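PDB 6F1E: interferon gamma from Paralichthys olivaceus, which binds as a homodimer to interferon gamma receptor 1, and more weakly to a related receptor, activating macrophages and neutrophils. Local coordinates for residues L52-L66 and R90-R104. Sequence-based numbering, arbitrary orientation.
Sequences LETYEKLIGQMLEQL and RTDLNYILKKVQELR
A salt bridge between Glu-56 and Arg-104 leads a polar cluster toward one end of this helix pair. Glu-56 OE1 lies at the edge of the Arg-104 guanidinium and takes a hydrogen bond from NH1 at 2.8 Å and a weak one from NE. CG anti to the backbone N (chi1 -165°) and an extended chain carry Glu-56 across to helix 90-104. Its OE2 accepts a fairly straight bond (163°) from Gln-101 NE2, 3.1 Å away; holding both oxygens should restrict carboxylate rotation. Arg-104 NH1 and Gln-101 NE2 come in tilted out of the carboxylate plane, on opposite faces. Arg-104 also lays one guanidinium face over Glu-53 CB, while its NH2 makes a long salt bridge to Glu-53 OE1 (3.4 Å). Lys-57 NZ forms a salt bridge with Glu-53 OE2 along the same helix, extending the network.

Branched aliphatic side chains fill the remaining interface, since each forked end can touch several neighbours. Leu-63 is a knob among Arg-90, Leu-93, Asn-94 and Leu-97, its CD1 reaching Leu-97 and its CD2 resting 3.6 Å from Leu-93 CB. Ile-59 uses both branches, CD1 against Ile-96 CG2 at 3.7 Å and CG2 against Leu-97 CB. At the far end Leu-66 CD2 covers one face of the Arg-90 guanidinium, 3.6 Å from NH2. At the Arg-104 end Leu-52 packs on Val-100, its CB touching Arg-104 CG.

Helix 5-17 backs Leu-93 and Ile-96; Tyr-55 OH hydrogen-bonds to Ala-135 O of the second subunit. The short segments run at 153°, axes 9.5 Å apart, an antiparallel pair within the intertwined, all-helical interferon gamma dimer.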
loop_
_atom_site.group_PDB
_atom_site.type_symbol
_atom_site.label_atom_id
_atom_site.label_comp_id
_atom_site.label_asym_id
_atom_site.label_seq_id
_atom_site.Cartn_x
_atom_site.Cartn_y
_atom_site.Cartn_z
ATOM N N LEU A 52 -11.969 -0.363 1.682
ATOM C CA LEU A 52 -12.956 0.716 1.619
ATOM C C LEU A 52 -12.488 1.830 0.662
ATOM O O LEU A 52 -13.303 2.330 -0.131
ATOM C CB LEU A 52 -13.283 1.263 3.021
ATOM C CG LEU A 52 -14.007 0.308 3.993
ATOM C CD1 LEU A 52 -14.048 0.879 5.418
ATOM C CD2 LEU A 52 -15.424 0.042 3.528
ATOM N N GLU A 53 -11.188 2.149 0.688
ATOM C CA GLU A 53 -10.580 3.089 -0.283
ATOM C C GLU A 53 -10.698 2.629 -1.735
ATOM O O GLU A 53 -10.965 3.436 -2.643
ATOM C CB GLU A 53 -9.137 3.350 0.050
ATOM C CG GLU A 53 -8.393 4.219 -0.979
ATOM C CD GLU A 53 -7.095 4.843 -0.431
ATOM O OE1 GLU A 53 -6.795 4.751 0.796
ATOM O OE2 GLU A 53 -6.368 5.453 -1.245
ATOM N N THR A 54 -10.526 1.334 -1.938
ATOM C CA THR A 54 -10.643 0.736 -3.254
ATOM C C THR A 54 -12.069 0.840 -3.786
ATOM O O THR A 54 -12.291 1.168 -4.946
ATOM C CB THR A 54 -10.165 -0.731 -3.199
ATOM O OG1 THR A 54 -8.832 -0.749 -2.681
ATOM C CG2 THR A 54 -10.160 -1.362 -4.567
ATOM N N TYR A 55 -13.032 0.545 -2.924
ATOM C CA TYR A 55 -14.463 0.643 -3.294
ATOM C C TYR A 55 -14.876 2.057 -3.643
ATOM O O TYR A 55 -15.705 2.280 -4.502
ATOM C CB TYR A 55 -15.362 0.161 -2.153
ATOM C CG TYR A 55 -15.709 -1.296 -2.235
ATOM C CD1 TYR A 55 -16.556 -1.766 -3.239
ATOM C CD2 TYR A 55 -15.233 -2.209 -1.279
ATOM C CE1 TYR A 55 -16.917 -3.110 -3.299
ATOM C CE2 TYR A 55 -15.582 -3.555 -1.331
ATOM C CZ TYR A 55 -16.431 -4.005 -2.344
ATOM O OH TYR A 55 -16.776 -5.343 -2.420
ATOM N N GLU A 56 -14.318 3.014 -2.942
ATOM C CA GLU A 56 -14.626 4.398 -3.252
ATOM C C GLU A 56 -14.123 4.787 -4.634
ATOM O O GLU A 56 -14.830 5.447 -5.338
ATOM C CB GLU A 56 -14.042 5.302 -2.186
ATOM C CG GLU A 56 -14.605 6.687 -2.235
ATOM C CD GLU A 56 -14.029 7.555 -1.156
ATOM O OE1 GLU A 56 -13.571 6.951 -0.124
ATOM O OE2 GLU A 56 -14.051 8.812 -1.382
ATOM N N LYS A 57 -12.909 4.366 -5.009
ATOM C CA LYS A 57 -12.420 4.466 -6.403
ATOM C C LYS A 57 -13.380 3.804 -7.359
ATOM O O LYS A 57 -13.816 4.421 -8.318
ATOM C CB LYS A 57 -11.051 3.784 -6.591
ATOM C CG LYS A 57 -9.830 4.701 -6.627
ATOM C CD LYS A 57 -9.288 5.026 -5.237
ATOM C CE LYS A 57 -7.844 5.529 -5.286
ATOM N NZ LYS A 57 -7.243 5.573 -3.920
ATOM N N LEU A 58 -13.678 2.531 -7.095
ATOM C CA LEU A 58 -14.487 1.720 -7.978
ATOM C C LEU A 58 -15.749 2.444 -8.321
ATOM O O LEU A 58 -16.091 2.626 -9.498
ATOM C CB LEU A 58 -14.917 0.398 -7.310
ATOM C CG LEU A 58 -14.211 -0.914 -7.600
ATOM C CD1 LEU A 58 -14.904 -2.037 -6.867
ATOM C CD2 LEU A 58 -14.217 -1.189 -9.093
ATOM N N ILE A 59 -16.461 2.824 -7.257
ATOM C CA ILE A 59 -17.837 3.318 -7.383
ATOM C C ILE A 59 -17.811 4.627 -8.153
ATOM O O ILE A 59 -18.581 4.806 -9.086
ATOM C CB ILE A 59 -18.500 3.420 -6.022
ATOM C CG1 ILE A 59 -18.614 1.994 -5.425
ATOM C CG2 ILE A 59 -19.875 4.078 -6.142
ATOM C CD1 ILE A 59 -18.724 1.961 -3.916
ATOM N N GLY A 60 -16.855 5.482 -7.822
ATOM C CA GLY A 60 -16.435 6.584 -8.703
ATOM C C GLY A 60 -16.516 6.221 -10.171
ATOM O O GLY A 60 -17.401 6.707 -10.866
ATOM N N GLN A 61 -15.654 5.309 -10.633
ATOM C CA GLN A 61 -15.653 4.887 -12.060
ATOM C C GLN A 61 -17.020 4.361 -12.526
ATOM O O GLN A 61 -17.487 4.681 -13.596
ATOM C CB GLN A 61 -14.574 3.834 -12.340
ATOM C CG GLN A 61 -13.150 4.295 -12.102
ATOM C CD GLN A 61 -12.808 5.532 -12.900
ATOM O OE1 GLN A 61 -12.508 6.603 -12.332
ATOM N NE2 GLN A 61 -12.895 5.407 -14.237
ATOM N N MET A 62 -17.684 3.592 -11.696
ATOM C CA MET A 62 -18.990 3.116 -12.054
ATOM C C MET A 62 -19.932 4.290 -12.285
ATOM O O MET A 62 -20.829 4.195 -13.105
ATOM C CB MET A 62 -19.531 2.168 -10.969
ATOM C CG MET A 62 -18.777 0.839 -10.893
ATOM S SD MET A 62 -19.184 -0.148 -9.449
ATOM C CE MET A 62 -20.748 -0.905 -9.857
ATOM N N LEU A 63 -19.739 5.394 -11.570
ATOM C CA LEU A 63 -20.495 6.627 -11.858
ATOM C C LEU A 63 -20.044 7.331 -13.153
ATOM O O LEU A 63 -20.898 7.821 -13.902
ATOM C CB LEU A 63 -20.452 7.603 -10.688
ATOM C CG LEU A 63 -21.253 7.182 -9.446
ATOM C CD1 LEU A 63 -20.800 7.952 -8.180
ATOM C CD2 LEU A 63 -22.749 7.337 -9.716
ATOM N N GLU A 64 -18.738 7.386 -13.427
ATOM C CA GLU A 64 -18.253 7.947 -14.708
ATOM C C GLU A 64 -18.775 7.158 -15.905
ATOM O O GLU A 64 -19.347 7.740 -16.798
ATOM C CB GLU A 64 -16.726 8.057 -14.762
ATOM C CG GLU A 64 -16.171 9.006 -13.699
ATOM C CD GLU A 64 -14.825 9.633 -14.066
ATOM O OE1 GLU A 64 -13.841 9.420 -13.313
ATOM O OE2 GLU A 64 -14.747 10.345 -15.098
ATOM N N GLN A 65 -18.648 5.835 -15.878
ATOM C CA GLN A 65 -19.098 4.961 -16.988
ATOM C C GLN A 65 -20.618 4.882 -17.169
ATOM O O GLN A 65 -21.106 4.159 -18.039
ATOM C CB GLN A 65 -18.500 3.545 -16.846
ATOM C CG GLN A 65 -17.036 3.500 -17.271
ATOM C CD GLN A 65 -16.201 2.453 -16.545
ATOM O OE1 GLN A 65 -16.468 1.250 -16.623
ATOM N NE2 GLN A 65 -15.162 2.916 -15.852
ATOM N N LEU A 66 -21.364 5.608 -16.344
ATOM C CA LEU A 66 -22.788 5.861 -16.587
ATOM C C LEU A 66 -22.965 6.958 -17.686
ATOM O O LEU A 66 -22.242 7.978 -17.680
ATOM C CB LEU A 66 -23.464 6.279 -15.268
ATOM C CG LEU A 66 -24.707 5.542 -14.770
ATOM C CD1 LEU A 66 -24.519 4.029 -14.644
ATOM C CD2 LEU A 66 -25.122 6.128 -13.420
ATOM N N ARG A 90 -27.865 5.529 -10.669
ATOM C CA ARG A 90 -27.038 6.658 -10.190
ATOM C C ARG A 90 -27.245 7.040 -8.705
ATOM O O ARG A 90 -26.307 7.404 -7.997
ATOM C CB ARG A 90 -27.270 7.884 -11.070
ATOM C CG ARG A 90 -26.352 9.057 -10.722
ATOM C CD ARG A 90 -26.317 10.133 -11.797
ATOM N NE ARG A 90 -24.943 10.415 -12.227
ATOM C CZ ARG A 90 -24.429 10.154 -13.437
ATOM N NH1 ARG A 90 -23.150 10.474 -13.682
ATOM N NH2 ARG A 90 -25.163 9.586 -14.414
ATOM N N THR A 91 -28.479 6.986 -8.236
ATOM C CA THR A 91 -28.734 7.293 -6.835
ATOM C C THR A 91 -28.372 6.087 -5.960
ATOM O O THR A 91 -27.903 6.268 -4.836
ATOM C CB THR A 91 -30.187 7.815 -6.578
ATOM O OG1 THR A 91 -31.085 7.191 -7.473
ATOM C CG2 THR A 91 -30.270 9.326 -6.833
ATOM N N ASP A 92 -28.590 4.875 -6.467
ATOM C CA ASP A 92 -28.168 3.677 -5.750
ATOM C C ASP A 92 -26.633 3.680 -5.639
ATOM O O ASP A 92 -26.115 3.429 -4.561
ATOM C CB ASP A 92 -28.689 2.390 -6.412
ATOM C CG ASP A 92 -30.151 2.069 -6.054
ATOM O OD1 ASP A 92 -30.661 2.573 -5.021
ATOM O OD2 ASP A 92 -30.780 1.266 -6.794
ATOM N N LEU A 93 -25.914 4.018 -6.714
ATOM C CA LEU A 93 -24.449 4.117 -6.631
ATOM C C LEU A 93 -24.064 5.227 -5.643
ATOM O O LEU A 93 -23.295 4.992 -4.711
ATOM C CB LEU A 93 -23.794 4.404 -8.004
ATOM C CG LEU A 93 -23.782 3.352 -9.130
ATOM C CD1 LEU A 93 -22.993 3.831 -10.347
ATOM C CD2 LEU A 93 -23.198 2.035 -8.643
ATOM N N ASN A 94 -24.621 6.424 -5.832
ATOM C CA ASN A 94 -24.276 7.559 -4.981
ATOM C C ASN A 94 -24.573 7.225 -3.544
ATOM O O ASN A 94 -23.784 7.542 -2.688
ATOM C CB ASN A 94 -24.928 8.877 -5.449
ATOM C CG ASN A 94 -24.163 9.530 -6.632
ATOM O OD1 ASN A 94 -24.744 9.854 -7.660
ATOM N ND2 ASN A 94 -22.850 9.722 -6.470
ATOM N N TYR A 95 -25.641 6.488 -3.266
ATOM C CA TYR A 95 -25.919 6.129 -1.868
ATOM C C TYR A 95 -24.811 5.216 -1.322
ATOM O O TYR A 95 -24.334 5.395 -0.190
ATOM C CB TYR A 95 -27.322 5.520 -1.679
ATOM C CG TYR A 95 -27.533 4.905 -0.296
ATOM C CD1 TYR A 95 -27.949 5.664 0.798
ATOM C CD2 TYR A 95 -27.303 3.550 -0.094
ATOM C CE1 TYR A 95 -28.138 5.068 2.057
ATOM C CE2 TYR A 95 -27.484 2.944 1.144
ATOM C CZ TYR A 95 -27.881 3.691 2.213
ATOM O OH TYR A 95 -28.003 3.010 3.417
ATOM N N ILE A 96 -24.402 4.250 -2.131
ATOM C CA ILE A 96 -23.416 3.240 -1.707
ATOM C C ILE A 96 -22.018 3.924 -1.557
ATOM O O ILE A 96 -21.282 3.701 -0.564
ATOM C CB ILE A 96 -23.548 1.941 -2.589
ATOM C CG1 ILE A 96 -23.784 0.735 -1.704
ATOM C CG2 ILE A 96 -22.391 1.667 -3.510
ATOM C CD1 ILE A 96 -25.184 0.700 -1.141
ATOM N N LEU A 97 -21.704 4.841 -2.469
ATOM C CA LEU A 97 -20.542 5.703 -2.288
ATOM C C LEU A 97 -20.543 6.460 -0.952
ATOM O O LEU A 97 -19.551 6.445 -0.206
ATOM C CB LEU A 97 -20.456 6.695 -3.426
ATOM C CG LEU A 97 -19.290 7.661 -3.350
ATOM C CD1 LEU A 97 -17.997 6.895 -3.193
ATOM C CD2 LEU A 97 -19.272 8.461 -4.633
ATOM N N LYS A 98 -21.657 7.104 -0.641
ATOM C CA LYS A 98 -21.787 7.890 0.604
ATOM C C LYS A 98 -21.544 7.034 1.836
ATOM O O LYS A 98 -20.761 7.400 2.691
ATOM C CB LYS A 98 -23.184 8.522 0.702
ATOM C CG LYS A 98 -23.466 9.195 2.024
ATOM C CD LYS A 98 -24.851 9.825 2.057
ATOM C CE LYS A 98 -25.906 8.851 2.589
ATOM N NZ LYS A 98 -27.075 9.550 3.207
ATOM N N LYS A 99 -22.205 5.886 1.934
ATOM C CA LYS A 99 -22.051 5.078 3.137
ATOM C C LYS A 99 -20.598 4.615 3.341
ATOM O O LYS A 99 -20.162 4.481 4.484
ATOM C CB LYS A 99 -23.021 3.876 3.149
ATOM C CG LYS A 99 -24.520 4.198 3.109
ATOM C CD LYS A 99 -25.033 5.167 4.199
ATOM C CE LYS A 99 -25.076 4.583 5.609
ATOM N NZ LYS A 99 -25.064 5.656 6.664
ATOM N N VAL A 100 -19.859 4.385 2.247
ATOM C CA VAL A 100 -18.458 3.956 2.325
ATOM C C VAL A 100 -17.577 5.134 2.736
ATOM O O VAL A 100 -16.808 5.019 3.675
ATOM C CB VAL A 100 -17.942 3.384 0.986
ATOM C CG1 VAL A 100 -16.460 3.033 1.089
ATOM C CG2 VAL A 100 -18.742 2.151 0.558
ATOM N N GLN A 101 -17.702 6.264 2.046
ATOM C CA GLN A 101 -17.027 7.487 2.463
ATOM C C GLN A 101 -17.225 7.764 3.949
ATOM O O GLN A 101 -16.252 7.964 4.694
ATOM C CB GLN A 101 -17.534 8.662 1.678
ATOM C CG GLN A 101 -17.035 8.648 0.252
ATOM C CD GLN A 101 -17.630 9.747 -0.613
ATOM O OE1 GLN A 101 -18.823 10.094 -0.499
ATOM N NE2 GLN A 101 -16.802 10.294 -1.506
ATOM N N GLU A 102 -18.477 7.742 4.384
ATOM C CA GLU A 102 -18.799 8.025 5.799
ATOM C C GLU A 102 -18.128 7.037 6.770
ATOM O O GLU A 102 -17.634 7.442 7.832
ATOM C CB GLU A 102 -20.332 8.037 6.043
ATOM C CG GLU A 102 -21.055 9.183 5.333
ATOM C CD GLU A 102 -22.575 9.087 5.439
ATOM O OE1 GLU A 102 -23.109 8.077 6.031
ATOM O OE2 GLU A 102 -23.225 10.049 4.928
ATOM N N LEU A 103 -18.108 5.758 6.418
ATOM C CA LEU A 103 -17.512 4.759 7.309
ATOM C C LEU A 103 -15.983 4.978 7.393
ATOM O O LEU A 103 -15.359 4.893 8.470
ATOM C CB LEU A 103 -17.847 3.350 6.826
ATOM C CG LEU A 103 -17.333 2.183 7.672
ATOM C CD1 LEU A 103 -17.748 2.253 9.125
ATOM C CD2 LEU A 103 -17.895 0.911 7.116
ATOM N N ARG A 104 -15.400 5.308 6.253
ATOM C CA ARG A 104 -13.963 5.550 6.169
ATOM C C ARG A 104 -13.587 6.709 7.047
ATOM O O ARG A 104 -12.735 6.588 7.934
ATOM C CB ARG A 104 -13.533 5.886 4.735
ATOM C CG ARG A 104 -12.911 4.718 4.005
ATOM C CD ARG A 104 -11.555 5.106 3.445
ATOM N NE ARG A 104 -11.709 6.023 2.328
ATOM C CZ ARG A 104 -10.703 6.651 1.737
ATOM N NH1 ARG A 104 -10.963 7.445 0.717
ATOM N NH2 ARG A 104 -9.440 6.468 2.135
#